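Local atomic coordinates of serine acetyltransferase (Neisseria gonorrhoeae, PDB entry 6WYE), a protein that probably catalyses the transfer of an acetyl group from acetyl-CoA to L-serine, giving O-acetyl-L-serine in the first step of cysteine biosynthesis. Residues R39-A44 with D121-P126; A53-Q58 with L127-G132; G190-L195 with D216-I221. All blocks are in the same frame, centred on the assembly; numbering follows the deposited sequence.

Contact 1 of 3, residues R39-A44 with D121-P126; sequences REETAA and DEYSLP
Glu41, on helix 34-48, reaches across to Tyr123 and Ser124 and grips two consecutive backbone N-H groups with one carboxylate. Both oxygens use their syn lone pairs, so the group straddles the backbone like a two-pronged fork: Ser124 N gives to Glu41 OE1 at 2.7 Å, with 155° at the hydrogen, and Tyr123 N gives to Glu41 OE2 at 2.9 Å. A third bond comes from the other flank, where Ser124 OG donates to Glu41 OE1 at 2.7 Å, on the anti side and somewhat out of the carboxylate plane. The serine torsion (chi1 60°) sets OG between its own backbone N and carbonyl carbon, and from there it turns back to the oxygen that its N-H already holds. Close by, the Tyr123 ring offers its edge, with CD2 3.7 Å from Glu41 OE2. That ring is buried beside helix 34-48, stacks on Tyr114 and sends its hydroxyl to His26. On the same buried flank a water spans the gap, giving one hydrogen to Thr42 OG1 and the other to Ser124 OG, while Thr42 OG1 is also bonded to Ile38 O of its own helix.

Packing is looser on the solvent side. Exposed Glu122 comes from the opposite direction and lays its carboxylate over that of Glu41, the planes 17° apart; Glu122 OE2 lies 3.5 Å from Glu41 CG, and no hydrogen bond joins the two acids.

With three donors fixing its rotation, Glu41 would be stabilised as a carboxylate. The like-charged Glu122, whose OE2 sits 4.2 Å from Glu41 OE2, would push the other way, though its exposure to solvent should temper the effect.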
loop_
_atom_site.group_PDB
_atom_site.type_symbol
_atom_site.label_atom_id
_atom_site.label_comp_id
_atom_site.label_asym_id
_atom_site.label_seq_id
_atom_site.Cartn_x
_atom_site.Cartn_y
_atom_site.Cartn_z
ATOM N N ARG A 39 -7.352 -28.578 -5.228
ATOM C CA ARG A 39 -7.191 -27.958 -6.541
ATOM C C ARG A 39 -8.507 -27.947 -7.306
ATOM O O ARG A 39 -8.843 -26.948 -7.953
ATOM C CB ARG A 39 -6.106 -28.689 -7.346
ATOM C CG ARG A 39 -4.694 -28.572 -6.762
ATOM C CD ARG A 39 -3.619 -29.096 -7.720
ATOM N NE ARG A 39 -3.697 -28.445 -9.025
ATOM C CZ ARG A 39 -3.108 -27.288 -9.311
ATOM N NH1 ARG A 39 -2.392 -26.654 -8.383
ATOM N NH2 ARG A 39 -3.244 -26.752 -10.514
ATOM N N GLU A 40 -9.275 -29.048 -7.226
ATOM C CA GLU A 40 -10.544 -29.152 -7.948
ATOM C C GLU A 40 -11.592 -28.211 -7.363
ATOM O O GLU A 40 -12.348 -27.579 -8.112
ATOM C CB GLU A 40 -11.058 -30.606 -7.947
ATOM N N GLU A 41 -11.697 -28.149 -6.030
ATOM C CA GLU A 41 -12.574 -27.160 -5.404
ATOM C C GLU A 41 -12.188 -25.750 -5.832
ATOM O O GLU A 41 -13.052 -24.899 -6.080
ATOM C CB GLU A 41 -12.493 -27.252 -3.878
ATOM C CG GLU A 41 -12.891 -28.568 -3.260
ATOM C CD GLU A 41 -12.601 -28.607 -1.762
ATOM O OE1 GLU A 41 -11.898 -27.704 -1.254
ATOM O OE2 GLU A 41 -13.078 -29.545 -1.090
ATOM N N THR A 42 -10.887 -25.475 -5.890
ATOM C CA THR A 42 -10.441 -24.117 -6.180
ATOM C C THR A 42 -10.713 -23.759 -7.635
ATOM O O THR A 42 -11.178 -22.650 -7.928
ATOM C CB THR A 42 -8.959 -23.982 -5.844
ATOM O OG1 THR A 42 -8.774 -24.209 -4.435
ATOM C CG2 THR A 42 -8.444 -22.584 -6.206
ATOM N N ALA A 43 -10.469 -24.699 -8.559
ATOM C CA ALA A 43 -10.784 -24.420 -9.956
ATOM C C ALA A 43 -12.268 -24.127 -10.123
ATOM O O ALA A 43 -12.649 -23.238 -10.888
ATOM C CB ALA A 43 -10.358 -25.590 -10.847
ATOM N N ALA A 44 -13.117 -24.842 -9.383
ATOM C CA ALA A 44 -14.553 -24.582 -9.423
ATOM C C ALA A 44 -14.889 -23.192 -8.897
ATOM O O ALA A 44 -15.710 -22.478 -9.486
ATOM C CB ALA A 44 -15.300 -25.645 -8.620
ATOM N N ASP A 121 -17.740 -28.053 4.526
ATOM C CA ASP A 121 -18.035 -29.132 3.591
ATOM C C ASP A 121 -17.040 -29.172 2.438
ATOM O O ASP A 121 -17.235 -29.938 1.486
ATOM C CB ASP A 121 -19.463 -28.993 3.040
ATOM N N GLU A 122 -15.980 -28.371 2.495
ATOM C CA GLU A 122 -14.942 -28.369 1.474
ATOM C C GLU A 122 -13.611 -28.141 2.165
ATOM O O GLU A 122 -13.524 -27.347 3.105
ATOM C CB GLU A 122 -15.194 -27.287 0.408
ATOM C CG GLU A 122 -16.215 -27.701 -0.647
ATOM C CD GLU A 122 -16.019 -26.950 -1.960
ATOM O OE1 GLU A 122 -15.637 -25.767 -1.896
ATOM O OE2 GLU A 122 -16.247 -27.533 -3.045
ATOM N N TYR A 123 -12.573 -28.825 1.692
ATOM C CA TYR A 123 -11.293 -28.735 2.375
ATOM C C TYR A 123 -10.627 -27.379 2.180
ATOM O O TYR A 123 -9.872 -26.937 3.053
ATOM C CB TYR A 123 -10.381 -29.852 1.902
ATOM C CG TYR A 123 -10.925 -31.221 2.273
ATOM C CD1 TYR A 123 -10.668 -31.776 3.524
ATOM C CD2 TYR A 123 -11.708 -31.941 1.379
ATOM C CE1 TYR A 123 -11.170 -33.032 3.878
ATOM C CE2 TYR A 123 -12.210 -33.195 1.713
ATOM C CZ TYR A 123 -11.941 -33.733 2.966
ATOM O OH TYR A 123 -12.446 -34.972 3.294
ATOM N N SER A 124 -10.855 -26.722 1.049
ATOM C CA SER A 124 -10.199 -25.441 0.818
ATOM C C SER A 124 -10.838 -24.301 1.611
ATOM O O SER A 124 -10.259 -23.211 1.673
ATOM C CB SER A 124 -10.165 -25.120 -0.686
ATOM O OG SER A 124 -11.457 -25.055 -1.230
ATOM N N LEU A 125 -12.017 -24.514 2.205
ATOM C CA LEU A 125 -12.643 -23.452 2.987
ATOM C C LEU A 125 -11.807 -23.087 4.210
ATOM O O LEU A 125 -11.438 -21.906 4.347
ATOM C CB LEU A 125 -14.075 -23.846 3.352
ATOM C CG LEU A 125 -14.756 -22.961 4.398
ATOM C CD1 LEU A 125 -14.941 -21.556 3.846
ATOM C CD2 LEU A 125 -16.097 -23.566 4.798
ATOM N N PRO A 126 -11.447 -24.018 5.113
ATOM C CA PRO A 126 -10.539 -23.606 6.203
ATOM C C PRO A 126 -9.171 -23.193 5.706
ATOM O O PRO A 126 -8.562 -22.280 6.284
ATOM C CB PRO A 126 -10.456 -24.845 7.114
ATOM C CG PRO A 126 -10.922 -25.990 6.274
ATOM C CD PRO A 126 -11.884 -25.425 5.267
HETATM O O HOH W 1 -11.006 -22.919 -3.078
#

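Contact 2 of 3, residues A53-Q58 with L127-G132; sequences ASFLHQ and LLYFKG
Phe55 and Leu128 lose the most surface here, with Leu56 and Tyr129 not far behind, and the four side chains meet without a single hydrogen bond. Phe55 projects from helix 53-61 toward the end of helix 124-129, where two neighbouring residues receive it. Leu128 brings its CD2 to 4.4 Å from Phe55 CZ. Tyr129 approaches Phe55 from the opposite direction, and its hydroxyl arrives at the edge of the phenylalanine ring, near the ring plane, with OH 3.7 Å from Phe55 CE2.

The closest apolar touch is made by the next residue of helix 53-61: Leu56 CD2 lies 3.6 Å from Leu128 CD1. In Leu128 a chi2 of 176° carries CD1 outward, in line with the chain, where it meets the CD2 branch of Leu56. Leu56 CD2 also lies 4.0 Å from Tyr129 OH, the two side chains crossing at about a right angle. Tyr129 is steadied from within its own segment, since Leu128 CB sits over the centre of its ring, 3.5 Å above the plane.

Leu56 has helix 34-48 on another side, resting on Thr42, Ala45 and Ala46, whereas Leu128 also touches Thr59 and Val60 of helix 53-61. Phe55 packs in addition on Ile82 of a neighbouring subunit and Tyr129 on Thr152 of that same subunit, which places the contact against the link between helices 66-78 and 85-98 of the neighbour and against its helix 151-165.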
loop_
_atom_site.group_PDB
_atom_site.type_symbol
_atom_site.label_atom_id
_atom_site.label_comp_id
_atom_site.label_asym_id
_atom_site.label_seq_id
_atom_site.Cartn_x
_atom_site.Cartn_y
_atom_site.Cartn_z
ATOM N N ALA A 53 -10.739 -14.930 -9.119
ATOM C CA ALA A 53 -10.054 -15.935 -9.929
ATOM C C ALA A 53 -8.540 -15.790 -9.847
ATOM O O ALA A 53 -7.831 -16.782 -9.661
ATOM C CB ALA A 53 -10.530 -15.846 -11.378
ATOM N N SER A 54 -8.022 -14.559 -9.936
ATOM C CA SER A 54 -6.570 -14.402 -9.987
ATOM C C SER A 54 -5.923 -14.618 -8.626
ATOM O O SER A 54 -4.801 -15.135 -8.552
ATOM C CB SER A 54 -6.216 -13.010 -10.499
ATOM O OG SER A 54 -6.621 -12.862 -11.847
ATOM N N PHE A 55 -6.635 -14.287 -7.551
ATOM C CA PHE A 55 -6.184 -14.646 -6.211
ATOM C C PHE A 55 -6.064 -16.159 -6.064
ATOM O O PHE A 55 -5.055 -16.662 -5.553
ATOM C CB PHE A 55 -7.153 -14.062 -5.188
ATOM C CG PHE A 55 -7.285 -14.859 -3.908
ATOM C CD1 PHE A 55 -6.247 -14.922 -2.997
ATOM C CD2 PHE A 55 -8.488 -15.474 -3.592
ATOM C CE1 PHE A 55 -6.388 -15.633 -1.794
ATOM C CE2 PHE A 55 -8.648 -16.178 -2.393
ATOM C CZ PHE A 55 -7.593 -16.257 -1.489
ATOM N N LEU A 56 -7.093 -16.900 -6.507
ATOM C CA LEU A 56 -7.069 -18.360 -6.388
ATOM C C LEU A 56 -5.984 -18.978 -7.257
ATOM O O LEU A 56 -5.372 -19.981 -6.866
ATOM C CB LEU A 56 -8.438 -18.944 -6.740
ATOM C CG LEU A 56 -9.533 -18.533 -5.767
ATOM C CD1 LEU A 56 -10.891 -18.913 -6.314
ATOM C CD2 LEU A 56 -9.283 -19.174 -4.379
ATOM N N HIS A 57 -5.728 -18.398 -8.437
ATOM C CA HIS A 57 -4.657 -18.900 -9.292
ATOM C C HIS A 57 -3.282 -18.603 -8.694
ATOM O O HIS A 57 -2.385 -19.451 -8.748
ATOM C CB HIS A 57 -4.779 -18.309 -10.707
ATOM C CG HIS A 57 -5.513 -19.192 -11.678
ATOM N ND1 HIS A 57 -6.885 -19.160 -11.828
ATOM C CD2 HIS A 57 -5.063 -20.131 -12.547
ATOM C CE1 HIS A 57 -7.247 -20.039 -12.749
ATOM N NE2 HIS A 57 -6.162 -20.641 -13.201
ATOM N N GLN A 58 -3.096 -17.412 -8.111
ATOM C CA GLN A 58 -1.796 -17.068 -7.538
ATOM C C GLN A 58 -1.565 -17.744 -6.194
ATOM O O GLN A 58 -0.430 -18.128 -5.883
ATOM C CB GLN A 58 -1.671 -15.546 -7.374
ATOM C CG GLN A 58 -1.498 -14.794 -8.690
ATOM C CD GLN A 58 -1.920 -13.335 -8.595
ATOM O OE1 GLN A 58 -2.179 -12.817 -7.505
ATOM N NE2 GLN A 58 -2.028 -12.675 -9.748
ATOM N N LEU A 127 -8.658 -23.869 4.671
ATOM C CA LEU A 127 -7.337 -23.536 4.139
ATOM C C LEU A 127 -7.247 -22.048 3.808
ATOM O O LEU A 127 -6.266 -21.376 4.148
ATOM C CB LEU A 127 -7.027 -24.384 2.894
ATOM C CG LEU A 127 -5.793 -23.904 2.118
ATOM C CD1 LEU A 127 -4.538 -23.997 2.979
ATOM C CD2 LEU A 127 -5.582 -24.656 0.816
ATOM N N LEU A 128 -8.272 -21.518 3.148
ATOM C CA LEU A 128 -8.247 -20.132 2.699
ATOM C C LEU A 128 -8.930 -19.159 3.647
ATOM O O LEU A 128 -8.530 -17.993 3.692
ATOM C CB LEU A 128 -8.906 -20.016 1.314
ATOM C CG LEU A 128 -8.168 -20.797 0.232
ATOM C CD1 LEU A 128 -8.891 -20.754 -1.122
ATOM C CD2 LEU A 128 -6.738 -20.281 0.116
ATOM N N TYR A 129 -9.948 -19.584 4.407
ATOM C CA TYR A 129 -10.826 -18.609 5.040
ATOM C C TYR A 129 -11.083 -18.803 6.529
ATOM O O TYR A 129 -11.876 -18.036 7.087
ATOM C CB TYR A 129 -12.185 -18.569 4.315
ATOM C CG TYR A 129 -12.055 -18.434 2.795
ATOM C CD1 TYR A 129 -11.462 -17.308 2.226
ATOM C CD2 TYR A 129 -12.513 -19.434 1.951
ATOM C CE1 TYR A 129 -11.335 -17.165 0.867
ATOM C CE2 TYR A 129 -12.398 -19.312 0.563
ATOM C CZ TYR A 129 -11.813 -18.182 0.031
ATOM O OH TYR A 129 -11.685 -18.075 -1.330
ATOM N N PHE A 130 -10.468 -19.791 7.192
ATOM C CA PHE A 130 -10.695 -20.002 8.627
ATOM C C PHE A 130 -9.486 -19.506 9.412
ATOM O O PHE A 130 -8.419 -20.124 9.386
ATOM C CB PHE A 130 -10.986 -21.468 8.959
ATOM C CG PHE A 130 -12.407 -21.899 8.667
ATOM C CD1 PHE A 130 -13.250 -21.106 7.906
ATOM C CD2 PHE A 130 -12.887 -23.118 9.145
ATOM C CE1 PHE A 130 -14.550 -21.508 7.628
ATOM C CE2 PHE A 130 -14.175 -23.526 8.883
ATOM C CZ PHE A 130 -15.012 -22.734 8.112
ATOM N N LYS A 131 -9.683 -18.401 10.142
ATOM C CA LYS A 131 -8.618 -17.735 10.886
ATOM C C LYS A 131 -7.969 -18.645 11.935
ATOM O O LYS A 131 -6.772 -18.512 12.205
ATOM C CB LYS A 131 -9.231 -16.496 11.553
ATOM C CG LYS A 131 -8.389 -15.686 12.453
ATOM C CD LYS A 131 -9.126 -14.356 12.799
ATOM C CE LYS A 131 -10.120 -14.510 13.960
ATOM N NZ LYS A 131 -10.552 -13.167 14.493
ATOM N N GLY A 132 -8.739 -19.554 12.549
ATOM C CA GLY A 132 -8.156 -20.455 13.540
ATOM C C GLY A 132 -7.200 -21.466 12.926
ATOM O O GLY A 132 -6.155 -21.784 13.506
#

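Contact 3 of 3, residues G190-L195 with D216-I221; sequences GETAVL and DRHPKI. With LMR ((2S)-2-hydroxybutanedioic acid), chain I.
Adjacent coils of a left-handed parallel beta-helix, the hallmark of hexapeptide-repeat transferases, meet here, and the loops leading into their strands build a binding site. Val194 pairs with Lys220, and Leu195 with Ile221, in parallel register: Val194 N gives to Pro219 O at 3.1 Å, and Val194 O receives Ile221 N at 2.8 Å. Leu195 and Ile221 share one buried face, while Val194 lies on the other against the aliphatic part of Lys220.

Ahead of the strands, residues 190 to 193 form a type I turn that cradles His218. Gly190, lacking a side chain, lets the imidazole lie flat upon it, with CA 3.7 Å from the ring centroid in a CH-pi contact. At the ring edge, Thr192 OG1 and His218 ND1 share a hydrogen bond of 2.7 Å. The same hydroxyl accepts from Arg217 N in an almost straight bond (172°), so one threonine oxygen ties down Arg217 and His218 together. Held this way, His218 directs NE2 at O4A of the bound (2S)-2-hydroxybutanedioic acid, 2.9 Å away.

Arg217 runs extended from CG to NE and ends in two grips. NE and NH2 take the two oxygens of the ligand's other carboxylate, NH2 to O1B at 2.8 Å, and NH2 also forms a salt bridge to Glu191 OE1 at 2.8 Å, using that oxygen's anti lone pair. The Glu191 carboxylate plane stands nearly perpendicular (86°) to the guanidinium, and His218 CE1 lies over one guanidinium face, toward its rim.

Gly209 and, from a neighbouring subunit, Asp182 and His183 of the beta-helix and Asp117 of the helical part complete the ligand's shell. Such a shared carboxylate pocket is consistent with the serine site between subunits in related acetyltransferases.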
loop_
_atom_site.group_PDB
_atom_site.type_symbol
_atom_site.label_atom_id
_atom_site.label_comp_id
_atom_site.label_asym_id
_atom_site.label_seq_id
_atom_site.Cartn_x
_atom_site.Cartn_y
_atom_site.Cartn_z
ATOM N N GLY A 190 0.066 -20.036 26.387
ATOM C CA GLY A 190 1.301 -19.450 26.866
ATOM C C GLY A 190 2.528 -20.331 26.680
ATOM O O GLY A 190 2.473 -21.425 26.118
ATOM N N GLU A 191 3.643 -19.860 27.256
ATOM C CA GLU A 191 4.980 -20.334 26.890
ATOM C C GLU A 191 5.146 -21.837 27.096
ATOM O O GLU A 191 5.786 -22.508 26.276
ATOM C CB GLU A 191 6.041 -19.581 27.707
ATOM C CG GLU A 191 7.478 -20.141 27.574
ATOM C CD GLU A 191 8.523 -19.336 28.362
ATOM O OE1 GLU A 191 8.130 -18.582 29.271
ATOM O OE2 GLU A 191 9.736 -19.446 28.068
ATOM N N THR A 192 4.599 -22.385 28.188
ATOM C CA THR A 192 4.805 -23.788 28.536
ATOM C C THR A 192 3.563 -24.638 28.296
ATOM O O THR A 192 3.485 -25.764 28.789
ATOM C CB THR A 192 5.255 -23.928 29.992
ATOM O OG1 THR A 192 4.201 -23.516 30.869
ATOM C CG2 THR A 192 6.488 -23.082 30.258
ATOM N N ALA A 193 2.599 -24.131 27.535
ATOM C CA ALA A 193 1.410 -24.908 27.207
ATOM C C ALA A 193 1.763 -26.052 26.260
ATOM O O ALA A 193 2.620 -25.913 25.382
ATOM C CB ALA A 193 0.355 -24.014 26.561
ATOM N N VAL A 194 1.105 -27.189 26.452
ATOM C CA VAL A 194 1.297 -28.354 25.600
ATOM C C VAL A 194 -0.067 -28.885 25.205
ATOM O O VAL A 194 -0.925 -29.099 26.065
ATOM C CB VAL A 194 2.113 -29.468 26.285
ATOM C CG1 VAL A 194 2.263 -30.652 25.330
ATOM C CG2 VAL A 194 3.474 -28.956 26.722
ATOM N N LEU A 195 -0.271 -29.089 23.908
ATOM C CA LEU A 195 -1.506 -29.667 23.399
ATOM C C LEU A 195 -1.185 -30.980 22.701
ATOM O O LEU A 195 -0.308 -31.018 21.831
ATOM C CB LEU A 195 -2.204 -28.725 22.420
ATOM C CG LEU A 195 -3.127 -27.674 23.019
ATOM C CD1 LEU A 195 -2.265 -26.583 23.615
ATOM C CD2 LEU A 195 -4.011 -27.140 21.906
ATOM N N ASP A 216 7.568 -24.405 34.230
ATOM C CA ASP A 216 6.286 -24.974 33.825
ATOM C C ASP A 216 5.149 -24.317 34.588
ATOM O O ASP A 216 5.084 -24.413 35.816
ATOM C CB ASP A 216 6.274 -26.488 34.083
ATOM C CG ASP A 216 6.572 -27.302 32.841
ATOM O OD1 ASP A 216 7.125 -26.732 31.875
ATOM O OD2 ASP A 216 6.248 -28.515 32.824
ATOM N N ARG A 217 4.236 -23.666 33.853
ATOM C CA ARG A 217 3.170 -22.922 34.517
ATOM C C ARG A 217 1.894 -22.813 33.687
ATOM O O ARG A 217 1.019 -22.018 34.054
ATOM C CB ARG A 217 3.662 -21.509 34.884
ATOM C CG ARG A 217 4.013 -20.657 33.675
ATOM C CD ARG A 217 4.774 -19.391 34.073
ATOM N NE ARG A 217 4.989 -18.546 32.907
ATOM C CZ ARG A 217 5.997 -18.692 32.052
ATOM N NH1 ARG A 217 6.897 -19.649 32.228
ATOM N NH2 ARG A 217 6.106 -17.881 31.012
ATOM N N HIS A 218 1.775 -23.533 32.575
ATOM C CA HIS A 218 0.611 -23.552 31.700
ATOM C C HIS A 218 0.065 -24.971 31.575
ATOM O O HIS A 218 0.777 -25.944 31.851
ATOM C CB HIS A 218 0.967 -23.011 30.307
ATOM C CG HIS A 218 1.440 -21.588 30.312
ATOM N ND1 HIS A 218 2.765 -21.241 30.491
ATOM C CD2 HIS A 218 0.766 -20.425 30.141
ATOM C CE1 HIS A 218 2.887 -19.925 30.425
ATOM N NE2 HIS A 218 1.688 -19.404 30.220
ATOM N N PRO A 219 -1.198 -25.124 31.167
ATOM C CA PRO A 219 -1.807 -26.459 31.118
ATOM C C PRO A 219 -1.166 -27.356 30.075
ATOM O O PRO A 219 -0.569 -26.911 29.092
ATOM C CB PRO A 219 -3.272 -26.181 30.757
ATOM C CG PRO A 219 -3.480 -24.752 31.098
ATOM C CD PRO A 219 -2.181 -24.060 30.904
ATOM N N LYS A 220 -1.296 -28.651 30.317
ATOM C CA LYS A 220 -0.980 -29.675 29.332
ATOM C C LYS A 220 -2.254 -30.453 29.058
ATOM O O LYS A 220 -2.871 -30.989 29.986
ATOM C CB LYS A 220 0.154 -30.566 29.828
ATOM C CG LYS A 220 1.238 -29.740 30.481
ATOM C CD LYS A 220 2.622 -30.323 30.316
ATOM C CE LYS A 220 3.625 -29.414 31.017
ATOM N NZ LYS A 220 4.972 -30.015 31.210
ATOM N N ILE A 221 -2.670 -30.471 27.790
ATOM C CA ILE A 221 -3.963 -30.998 27.373
ATOM C C ILE A 221 -3.746 -32.344 26.684
ATOM O O ILE A 221 -2.962 -32.443 25.727
ATOM C CB ILE A 221 -4.693 -30.021 26.430
ATOM C CG1 ILE A 221 -4.664 -28.587 26.990
ATOM C CG2 ILE A 221 -6.112 -30.514 26.160
ATOM C CD1 ILE A 221 -5.519 -28.366 28.222
HETATM C C1 LMR I . 2.996 -16.129 31.736
HETATM O O1A LMR I . 2.795 -16.884 32.638
HETATM O O1B LMR I . 3.873 -16.263 30.936
HETATM C C2 LMR I . 2.053 -14.925 31.603
HETATM O O2 LMR I . 2.309 -14.167 30.448
HETATM C C3 LMR I . 0.586 -15.362 31.637
HETATM C C4 LMR I . 0.246 -16.293 30.488
HETATM O O4A LMR I . 1.111 -16.613 29.738
HETATM O O4B LMR I . -0.879 -16.652 30.362
HETATM O O HOH W 2 3.450 -26.481 31.831
#

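How the contacts relate
Contacts 1 and 2 belong to the helical N-terminal part, their centres 9 Å apart and their segments alternating along the chain. Both draw on helix 124-129, which is met first by helix 34-48 and then by its successor, helix 53-61; they touch directly where Thr42 CG2 lies 3.7 Å from Leu56 CB. Polar grip at one end and apolar packing at the other thus secure a single short helix. Contact 3 comes later in sequence and on the opposite side of the chain's centre, with centres about 34 Å from contact 1 and 31 Å from contact 2. It lies in the beta-helix, whose pocket a neighbouring subunit completes, partly with Asp117 from its helical part.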